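Local coordinates for putative sugar ABC transporter, substrate-binding protein (Clostridium phytofermentans, PDB 4WZZ) that probably serves as the sugar-capturing component of an ABC importer and binds L-rhamnose in the cleft between its two lobes, at residues 271-276 and 295-300; 291-296 and 356-361. One frame throughout, in Å; residues are numbered along the deposited sequence.

Contact 1 of 2, residues 271-276 and 295-300; sequences TGLGLP and FLWNPI. With RAM (alpha-L-rhamnopyranose), chain B.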
ATOM      1  N   THR A 271       2.132  -9.106 -13.005  1.00  8.31           N
ATOM      2  CA  THR A 271       2.064  -7.677 -12.746  1.00  8.00           C
ATOM      3  C   THR A 271       1.544  -7.470 -11.321  1.00  9.60           C
ATOM      4  O   THR A 271       1.337  -8.427 -10.567  1.00  7.89           O
ATOM      5  CB  THR A 271       1.243  -6.915 -13.803  1.00  8.66           C
ATOM      6  OG1 THR A 271       1.447  -5.504 -13.663  1.00  9.24           O
ATOM      7  CG2 THR A 271      -0.236  -7.227 -13.694  1.00  8.10           C
ATOM      8  N   GLY A 272       1.385  -6.213 -10.947  1.00  8.09           N
ATOM      9  CA  GLY A 272       0.998  -5.887  -9.589  1.00  8.02           C
ATOM     10  C   GLY A 272       1.611  -4.608  -9.081  1.00  9.12           C
ATOM     11  O   GLY A 272       1.855  -3.670  -9.846  1.00  8.91           O
ATOM     12  N   LEU A 273       1.848  -4.595  -7.771  1.00  6.71           N
ATOM     13  CA  LEU A 273       2.337  -3.420  -7.039  1.00  7.31           C
ATOM     14  C   LEU A 273       3.655  -3.805  -6.387  1.00  9.73           C
ATOM     15  O   LEU A 273       3.674  -4.547  -5.426  1.00  8.07           O
ATOM     16  CB  LEU A 273       1.290  -2.994  -5.991  1.00  6.82           C
ATOM     17  CG  LEU A 273      -0.083  -2.664  -6.599  1.00 10.14           C
ATOM     18  CD1 LEU A 273      -1.080  -2.328  -5.498  1.00 12.13           C
ATOM     19  CD2 LEU A 273       0.005  -1.536  -7.666  1.00 10.49           C
ATOM     20  N   GLY A 274       4.765  -3.298  -6.907  1.00  8.83           N
ATOM     21  CA  GLY A 274       6.062  -3.725  -6.435  1.00  7.86           C
ATOM     22  C   GLY A 274       7.090  -2.603  -6.285  1.00  8.02           C
ATOM     23  O   GLY A 274       6.939  -1.505  -6.828  1.00  8.20           O
ATOM     24  N   LEU A 275       8.153  -2.905  -5.550  1.00  8.71           N
ATOM     25  CA  LEU A 275       9.264  -1.968  -5.365  1.00  9.37           C
ATOM     26  C   LEU A 275      10.189  -2.076  -6.555  1.00 10.17           C
ATOM     27  O   LEU A 275      10.625  -3.181  -6.892  1.00  9.76           O
ATOM     28  CB  LEU A 275      10.069  -2.301  -4.110  1.00  9.79           C
ATOM     29  CG  LEU A 275       9.397  -1.974  -2.768  1.00  9.90           C
ATOM     30  CD1 LEU A 275      10.260  -2.429  -1.620  1.00 11.02           C
ATOM     31  CD2 LEU A 275       9.110  -0.498  -2.609  1.00  9.67           C
ATOM     32  N   PRO A 276      10.493  -0.943  -7.203  1.00  9.82           N
ATOM     33  CA  PRO A 276      11.485  -0.994  -8.293  1.00 10.44           C
ATOM     34  C   PRO A 276      12.805  -1.694  -7.912  1.00 10.96           C
ATOM     35  O   PRO A 276      13.373  -2.481  -8.695  1.00 11.61           O
ATOM     36  CB  PRO A 276      11.700   0.487  -8.622  1.00 11.04           C
ATOM     37  CG  PRO A 276      10.355   1.140  -8.293  1.00 11.44           C
ATOM     38  CD  PRO A 276       9.918   0.410  -7.030  1.00  9.91           C
ATOM     39  N   PHE A 295       3.210  -1.321 -11.148  1.00  8.74           N
ATOM     40  CA  PHE A 295       2.920   0.024 -10.666  1.00  8.04           C
ATOM     41  C   PHE A 295       3.266   0.180  -9.203  1.00  8.05           C
ATOM     42  O   PHE A 295       3.221  -0.766  -8.427  1.00  9.91           O
ATOM     43  CB  PHE A 295       1.423   0.342 -10.830  1.00  9.23           C
ATOM     44  CG  PHE A 295       0.928   0.161 -12.228  1.00  9.91           C
ATOM     45  CD1 PHE A 295       0.578  -1.094 -12.687  1.00 11.33           C
ATOM     46  CD2 PHE A 295       0.829   1.240 -13.092  1.00 11.44           C
ATOM     47  CE1 PHE A 295       0.158  -1.279 -13.979  1.00 18.12           C
ATOM     48  CE2 PHE A 295       0.387   1.040 -14.391  1.00 12.52           C
ATOM     49  CZ  PHE A 295       0.068  -0.206 -14.818  1.00 13.82           C
ATOM     50  N   LEU A 296       3.572   1.408  -8.814  1.00  9.38           N
ATOM     51  CA  LEU A 296       3.580   1.736  -7.397  1.00  8.26           C
ATOM     52  C   LEU A 296       3.435   3.244  -7.269  1.00  8.99           C
ATOM     53  O   LEU A 296       2.646   3.852  -8.009  1.00 12.03           O
ATOM     54  CB  LEU A 296       4.837   1.174  -6.700  1.00  8.84           C
ATOM     55  CG  LEU A 296       4.658   0.920  -5.189  1.00  8.17           C
ATOM     56  CD1 LEU A 296       3.824  -0.331  -4.938  1.00  8.48           C
ATOM     57  CD2 LEU A 296       6.019   0.831  -4.475  1.00  8.65           C
ATOM     58  N   TRP A 297       4.195   3.826  -6.349  1.00 10.05           N
ATOM     59  CA  TRP A 297       4.104   5.215  -5.892  1.00 10.78           C
ATOM     60  C   TRP A 297       5.293   5.315  -4.958  1.00 13.78           C
ATOM     61  O   TRP A 297       5.921   4.304  -4.660  1.00 13.96           O
ATOM     62  CB  TRP A 297       2.779   5.503  -5.135  1.00 12.19           C
ATOM     63  CG  TRP A 297       2.587   4.534  -4.047  1.00 11.09           C
ATOM     64  CD1 TRP A 297       3.153   4.550  -2.816  1.00 10.65           C
ATOM     65  CD2 TRP A 297       1.820   3.336  -4.131  1.00 10.42           C
ATOM     66  NE1 TRP A 297       2.775   3.437  -2.108  1.00 11.03           N
ATOM     67  CE2 TRP A 297       1.962   2.665  -2.902  1.00  8.83           C
ATOM     68  CE3 TRP A 297       1.023   2.774  -5.123  1.00 12.54           C
ATOM     69  CZ2 TRP A 297       1.330   1.445  -2.641  1.00  9.00           C
ATOM     70  CZ3 TRP A 297       0.384   1.580  -4.857  1.00 10.88           C
ATOM     71  CH2 TRP A 297       0.555   0.918  -3.632  1.00  9.01           C
ATOM     72  N   ASN A 298       5.624   6.510  -4.479  1.00 14.61           N
ATOM     73  CA  ASN A 298       6.803   6.644  -3.653  1.00 11.51           C
ATOM     74  C   ASN A 298       6.455   6.431  -2.183  1.00 12.39           C
ATOM     75  O   ASN A 298       5.795   7.281  -1.581  1.00 13.15           O
ATOM     76  CB  ASN A 298       7.445   8.025  -3.869  1.00 12.13           C
ATOM     77  CG  ASN A 298       8.774   8.172  -3.157  1.00 15.48           C
ATOM     78  OD1 ASN A 298       8.992   7.602  -2.092  1.00 18.58           O
ATOM     79  ND2 ASN A 298       9.674   8.975  -3.734  1.00 16.85           N
ATOM     80  N   PRO A 299       6.897   5.302  -1.603  1.00 12.30           N
ATOM     81  CA  PRO A 299       6.521   5.019  -0.207  1.00 11.14           C
ATOM     82  C   PRO A 299       7.146   5.992   0.787  1.00 11.55           C
ATOM     83  O   PRO A 299       6.609   6.221   1.874  1.00 13.82           O
ATOM     84  CB  PRO A 299       7.027   3.599   0.029  1.00 15.54           C
ATOM     85  CG  PRO A 299       8.159   3.443  -0.948  1.00 13.82           C
ATOM     86  CD  PRO A 299       7.793   4.266  -2.160  1.00 12.46           C
ATOM     87  N   ILE A 300       8.300   6.541   0.425  1.00 12.66           N
ATOM     88  CA  ILE A 300       8.956   7.523   1.270  1.00 13.10           C
ATOM     89  C   ILE A 300       8.102   8.792   1.334  1.00 13.49           C
ATOM     90  O   ILE A 300       7.846   9.350   2.401  1.00 16.99           O
ATOM     91  CB  ILE A 300      10.362   7.861   0.754  1.00 14.84           C
ATOM     92  CG1 ILE A 300      11.204   6.591   0.678  1.00 16.16           C
ATOM     93  CG2 ILE A 300      11.017   8.888   1.651  1.00 17.83           C
ATOM     94  CD1 ILE A 300      12.530   6.784   0.015  1.00 21.01           C
TER
HETATM   95  C1  RAM B 401       2.935  -4.271   0.716  1.00  9.99           C
HETATM   96  C2  RAM B 401       1.986  -3.819   1.819  1.00  9.31           C
HETATM   97  C3  RAM B 401       1.491  -2.387   1.612  1.00  9.34           C
HETATM   98  C4  RAM B 401       1.010  -2.173   0.182  1.00  8.93           C
HETATM   99  C5  RAM B 401       2.071  -2.637  -0.814  1.00  6.38           C
HETATM  100  C6  RAM B 401       1.582  -2.534  -2.249  1.00  7.27           C
HETATM  101  O1  RAM B 401       4.139  -3.602   0.860  1.00 14.55           O
HETATM  102  O2  RAM B 401       0.928  -4.728   1.807  1.00  9.58           O
HETATM  103  O3  RAM B 401       0.468  -2.157   2.578  1.00  9.79           O
HETATM  104  O4  RAM B 401       0.712  -0.803  -0.021  1.00  8.74           O
HETATM  105  O5  RAM B 401       2.432  -3.971  -0.574  1.00  8.18           O
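L273 and W297 both line the rhamnose pocket of this two-lobed periplasmic binding protein, and here the end of strand 269-272 meets the chain just before it crosses to the other lobe. The two segments run in similar directions, with one firm backbone bond: F295 N donates to G272 O at 3.0 Å. F295 O turns back toward L273 CA, a CA-H...O contact of 3.1 Å, and also receives a weak bond from G274 N. Beside this junction the two branches of L273 part: CD2 goes to F295 CB, CD1 to the rim of the W297 indole. Its CB packs on L296 CD1 while also standing 3.8 Å from the rhamnose methyl C6.

The indole is set by its own first torsion (chi1 53°), which places CG between the backbone N and the carbonyl carbon and brings the six-membered ring back beneath L296, whose CG sits 3.8 Å above the ring plane. The sugar therefore meets the ring at its edge: rhamnose O4 lies in the plane, 3.5 Å from W297 CZ2. Two bonds along the same rim from CZ2, NE1 is hydrogen-bonded to Y68 OH, which probably helps hold the indole's rotation. Rhamnose is hydrogen-bonded to polar residues of the pocket including D143, D222 and K62; L273 CB and the W297 edge lie beside C6, consistent with an apolar seat for the methyl group.

Farther along, L275 CD2 meets L296 CD2 at 3.8 Å, the two side chains crossing at an angle. The carbonyl oxygen of G274 is buried here without a hydrogen-bonding partner, held against carbon, with L296 CB 3.4 Å away.

Contact 2 of 2, residues 291-296 and 356-361; sequences CPYMFL and PFKFEP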
ATOM      1  N   CYS A 291       7.693 -10.075 -15.784  1.00 11.33           N
ATOM      2  CA  CYS A 291       6.929  -8.859 -15.544  1.00  9.29           C
ATOM      3  C   CYS A 291       7.208  -7.770 -16.575  1.00 11.34           C
ATOM      4  O   CYS A 291       8.252  -7.134 -16.561  1.00 13.02           O
ATOM      5  CB  CYS A 291       7.274  -8.336 -14.151  1.00 10.16           C
ATOM      6  SG  CYS A 291       6.408  -6.813 -13.669  1.00 10.30           S
ATOM      7  N   PRO A 292       6.255  -7.537 -17.482  1.00 10.30           N
ATOM      8  CA  PRO A 292       6.462  -6.520 -18.508  1.00 12.35           C
ATOM      9  C   PRO A 292       6.398  -5.121 -17.933  1.00 13.27           C
ATOM     10  O   PRO A 292       7.057  -4.226 -18.459  1.00 14.18           O
ATOM     11  CB  PRO A 292       5.294  -6.748 -19.478  1.00 17.59           C
ATOM     12  CG  PRO A 292       4.712  -8.057 -19.091  1.00 19.01           C
ATOM     13  CD  PRO A 292       4.999  -8.275 -17.666  1.00 11.31           C
ATOM     14  N   TYR A 293       5.632  -4.963 -16.857  1.00 11.61           N
ATOM     15  CA  TYR A 293       5.514  -3.697 -16.148  1.00 10.72           C
ATOM     16  C   TYR A 293       4.627  -3.877 -14.941  1.00 11.13           C
ATOM     17  O   TYR A 293       3.885  -4.869 -14.819  1.00 10.30           O
ATOM     18  CB  TYR A 293       5.000  -2.550 -17.030  1.00 10.34           C
ATOM     19  CG  TYR A 293       3.661  -2.776 -17.720  1.00 10.56           C
ATOM     20  CD1 TYR A 293       3.599  -3.351 -18.981  1.00 11.60           C
ATOM     21  CD2 TYR A 293       2.468  -2.362 -17.133  1.00 12.20           C
ATOM     22  CE1 TYR A 293       2.392  -3.530 -19.634  1.00 14.29           C
ATOM     23  CE2 TYR A 293       1.239  -2.526 -17.801  1.00 13.30           C
ATOM     24  CZ  TYR A 293       1.221  -3.118 -19.042  1.00 15.40           C
ATOM     25  OH  TYR A 293       0.029  -3.315 -19.725  1.00 18.25           O
HETATM   26  N   MSE A 294       4.777  -2.943 -14.012  1.00  8.83           N
HETATM   27  CA  MSE A 294       3.982  -2.962 -12.781  1.00  9.96           C
HETATM   28  C   MSE A 294       3.831  -1.519 -12.307  1.00 10.53           C
HETATM   29  O   MSE A 294       4.236  -0.585 -13.009  1.00  9.06           O
HETATM   30  CB  MSE A 294       4.642  -3.861 -11.741  1.00  8.40           C
HETATM   31  CG  MSE A 294       6.072  -3.527 -11.445  1.00 11.20           C
HETATM   32 SE   MSE A 294       6.169  -2.177 -10.042  1.00 23.08          SE
HETATM   33  CE  MSE A 294       8.161  -2.195  -9.770  1.00  9.64           C
ATOM     34  N   PHE A 295       3.210  -1.321 -11.148  1.00  8.74           N
ATOM     35  CA  PHE A 295       2.920   0.024 -10.666  1.00  8.04           C
ATOM     36  C   PHE A 295       3.266   0.180  -9.203  1.00  8.05           C
ATOM     37  O   PHE A 295       3.221  -0.766  -8.427  1.00  9.91           O
ATOM     38  CB  PHE A 295       1.423   0.342 -10.830  1.00  9.23           C
ATOM     39  CG  PHE A 295       0.928   0.161 -12.228  1.00  9.91           C
ATOM     40  CD1 PHE A 295       0.578  -1.094 -12.687  1.00 11.33           C
ATOM     41  CD2 PHE A 295       0.829   1.240 -13.092  1.00 11.44           C
ATOM     42  CE1 PHE A 295       0.158  -1.279 -13.979  1.00 18.12           C
ATOM     43  CE2 PHE A 295       0.387   1.040 -14.391  1.00 12.52           C
ATOM     44  CZ  PHE A 295       0.068  -0.206 -14.818  1.00 13.82           C
ATOM     45  N   LEU A 296       3.572   1.408  -8.814  1.00  9.38           N
ATOM     46  CA  LEU A 296       3.580   1.736  -7.397  1.00  8.26           C
ATOM     47  C   LEU A 296       3.435   3.244  -7.269  1.00  8.99           C
ATOM     48  O   LEU A 296       2.646   3.852  -8.009  1.00 12.03           O
ATOM     49  CB  LEU A 296       4.837   1.174  -6.700  1.00  8.84           C
ATOM     50  CG  LEU A 296       4.658   0.920  -5.189  1.00  8.17           C
ATOM     51  CD1 LEU A 296       3.824  -0.331  -4.938  1.00  8.48           C
ATOM     52  CD2 LEU A 296       6.019   0.831  -4.475  1.00  8.65           C
ATOM     53  N   PRO A 356      -1.009   6.616  -9.427  1.00 14.91           N
ATOM     54  CA  PRO A 356      -0.052   5.511  -9.552  1.00 15.72           C
ATOM     55  C   PRO A 356       0.991   5.831 -10.613  1.00 13.04           C
ATOM     56  O   PRO A 356       0.722   6.627 -11.548  1.00 16.86           O
ATOM     57  CB  PRO A 356      -0.913   4.330 -10.030  1.00 14.81           C
ATOM     58  CG  PRO A 356      -2.323   4.756  -9.876  1.00 13.17           C
ATOM     59  CD  PRO A 356      -2.338   6.261  -9.949  1.00 15.59           C
ATOM     60  N   PHE A 357       2.152   5.229 -10.464  1.00 11.54           N
ATOM     61  CA  PHE A 357       3.261   5.363 -11.407  1.00 15.31           C
ATOM     62  C   PHE A 357       3.609   4.022 -12.013  1.00 12.21           C
ATOM     63  O   PHE A 357       3.800   3.026 -11.306  1.00 11.53           O
ATOM     64  CB  PHE A 357       4.476   5.956 -10.675  1.00 16.37           C
ATOM     65  CG  PHE A 357       5.559   6.480 -11.583  1.00 19.63           C
ATOM     66  CD1 PHE A 357       5.516   7.780 -12.056  1.00 22.86           C
ATOM     67  CD2 PHE A 357       6.649   5.692 -11.896  1.00 16.68           C
ATOM     68  CE1 PHE A 357       6.540   8.273 -12.881  1.00 21.41           C
ATOM     69  CE2 PHE A 357       7.674   6.172 -12.719  1.00 21.52           C
ATOM     70  CZ  PHE A 357       7.615   7.464 -13.193  1.00 17.71           C
ATOM     71  N   LYS A 358       3.729   4.001 -13.337  1.00 12.62           N
ATOM     72  CA  LYS A 358       4.055   2.778 -14.061  1.00 10.32           C
ATOM     73  C   LYS A 358       5.583   2.593 -14.192  1.00 10.31           C
ATOM     74  O   LYS A 358       6.283   3.495 -14.704  1.00 13.55           O
ATOM     75  CB  LYS A 358       3.416   2.847 -15.452  1.00 14.97           C
ATOM     76  CG  LYS A 358       3.702   1.680 -16.351  1.00 15.07           C
ATOM     77  CD  LYS A 358       2.972   1.877 -17.673  1.00 17.30           C
ATOM     78  CE  LYS A 358       3.300   0.777 -18.674  1.00 22.66           C
ATOM     79  NZ  LYS A 358       2.670   1.036 -20.031  1.00 27.13           N
ATOM     80  N   PHE A 359       6.062   1.450 -13.720  1.00  9.64           N
ATOM     81  CA  PHE A 359       7.452   1.043 -13.840  1.00  9.53           C
ATOM     82  C   PHE A 359       7.561   0.002 -14.942  1.00 12.70           C
ATOM     83  O   PHE A 359       6.851  -1.004 -14.931  1.00 11.81           O
ATOM     84  CB  PHE A 359       7.988   0.503 -12.495  1.00 10.35           C
ATOM     85  CG  PHE A 359       7.982   1.549 -11.405  1.00  8.36           C
ATOM     86  CD1 PHE A 359       8.954   2.540 -11.394  1.00 12.47           C
ATOM     87  CD2 PHE A 359       6.991   1.573 -10.448  1.00 11.60           C
ATOM     88  CE1 PHE A 359       8.946   3.514 -10.431  1.00 14.00           C
ATOM     89  CE2 PHE A 359       6.977   2.536  -9.478  1.00 11.93           C
ATOM     90  CZ  PHE A 359       7.947   3.524  -9.471  1.00 14.35           C
ATOM     91  N   GLU A 360       8.416   0.277 -15.904  1.00 12.68           N
ATOM     92  CA  GLU A 360       8.501  -0.551 -17.094  1.00 12.62           C
ATOM     93  C   GLU A 360       9.957  -0.540 -17.549  1.00 14.30           C
ATOM     94  O   GLU A 360      10.787   0.171 -16.999  1.00 14.12           O
ATOM     95  CB  GLU A 360       7.570   0.014 -18.170  1.00 13.19           C
ATOM     96  CG  GLU A 360       7.805   1.484 -18.467  1.00 17.73           C
ATOM     97  CD  GLU A 360       6.928   1.990 -19.600  1.00 20.82           C
ATOM     98  OE1 GLU A 360       6.913   1.356 -20.678  1.00 21.89           O
ATOM     99  OE2 GLU A 360       6.263   3.020 -19.407  1.00 23.20           O
ATOM    100  N   PRO A 361      10.296  -1.343 -18.572  1.00 15.93           N
ATOM    101  CA  PRO A 361      11.694  -1.389 -18.999  1.00 14.04           C
ATOM    102  C   PRO A 361      12.324  -0.024 -19.289  1.00 16.06           C
ATOM    103  O   PRO A 361      13.518   0.202 -19.059  1.00 19.32           O
ATOM    104  CB  PRO A 361      11.626  -2.232 -20.283  1.00 19.71           C
ATOM    105  CG  PRO A 361      10.457  -3.175 -20.014  1.00 18.22           C
ATOM    106  CD  PRO A 361       9.460  -2.371 -19.218  1.00 16.69           C
TER
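Strands 294-296 and 357-359 pair antiparallel as a two-stranded ribbon, their axes 4.6 Å apart at closest and their directions 139° apart, a strong twist. The ribbon pairs the chain entering one interlobe crossing (294-296) with the chain after another (357-359), consistent with the hinge region of this binding-protein fold. The hydrogen-bonded pairs M294 with F359 and L296 with F357 flank the non-hydrogen-bonded pair F295 with K358. Four backbone bonds result; F359 N donates to M294 O at 2.8 Å, and F357 N to L296 O at 2.9 Å. Between these bonds F295 CA makes a CA-H...O contact to F357 O.

The two faces of the ribbon differ in character. On the one bearing F295 and K358, the lysine begins by laying CB against CE2 of the F295 ring; with CG anti to the backbone N (chi1 178°) and every later torsion also near 180°, the chain runs fully extended and reaches obliquely across Y293. Its CE stands 3.6 Å above the tyrosine plane, toward the rim, and NZ lies almost on the ring normal, 4.3 Å from the centroid: a cation-pi contact over the face. The tyrosine's hydroxyl is bonded to D173 of helix 160-174, so the ring is anchored at its far end.

The other face, bearing M294, L296 and the two phenylalanines, is apolar. Selenomethionine M294 bends at chi2 to bring its selenium obliquely beside F359, a Met-aromatic contact, with CE against F359 CB at 3.8 Å. The edge of the same ring is turned to the neighbouring strand, near L296 N. F357 contributes CD2, 3.4 Å above the F359 plane, and W367 of helix 364-368 meets both phenylalanines. Toward the strand end, F359 CE2 comes within 3.8 Å of L296 CB.

In the fold
The two contacts lie about 8 Å apart, centre to centre, and share F295 and L296 on strand 294-296. In chain order come 271-276, then the overlapping segments 291-296 and 295-300, and, some sixty residues later, 356-361. The shared strand faces both ways: F295 turns its backbone N to the edge of the parallel sheet at 269-272, while M294 and L296 bond to 357-359. T271 OG1 and Y293 O, 2.8 Å apart, tie the contacts further. Contact 1 holds two pocket residues, and the shared L296 also comes within about 4 Å of the sugar (nearest atoms). Together they join two interlobe connections to one lobe, consistent with the hinge of this binding-protein fold.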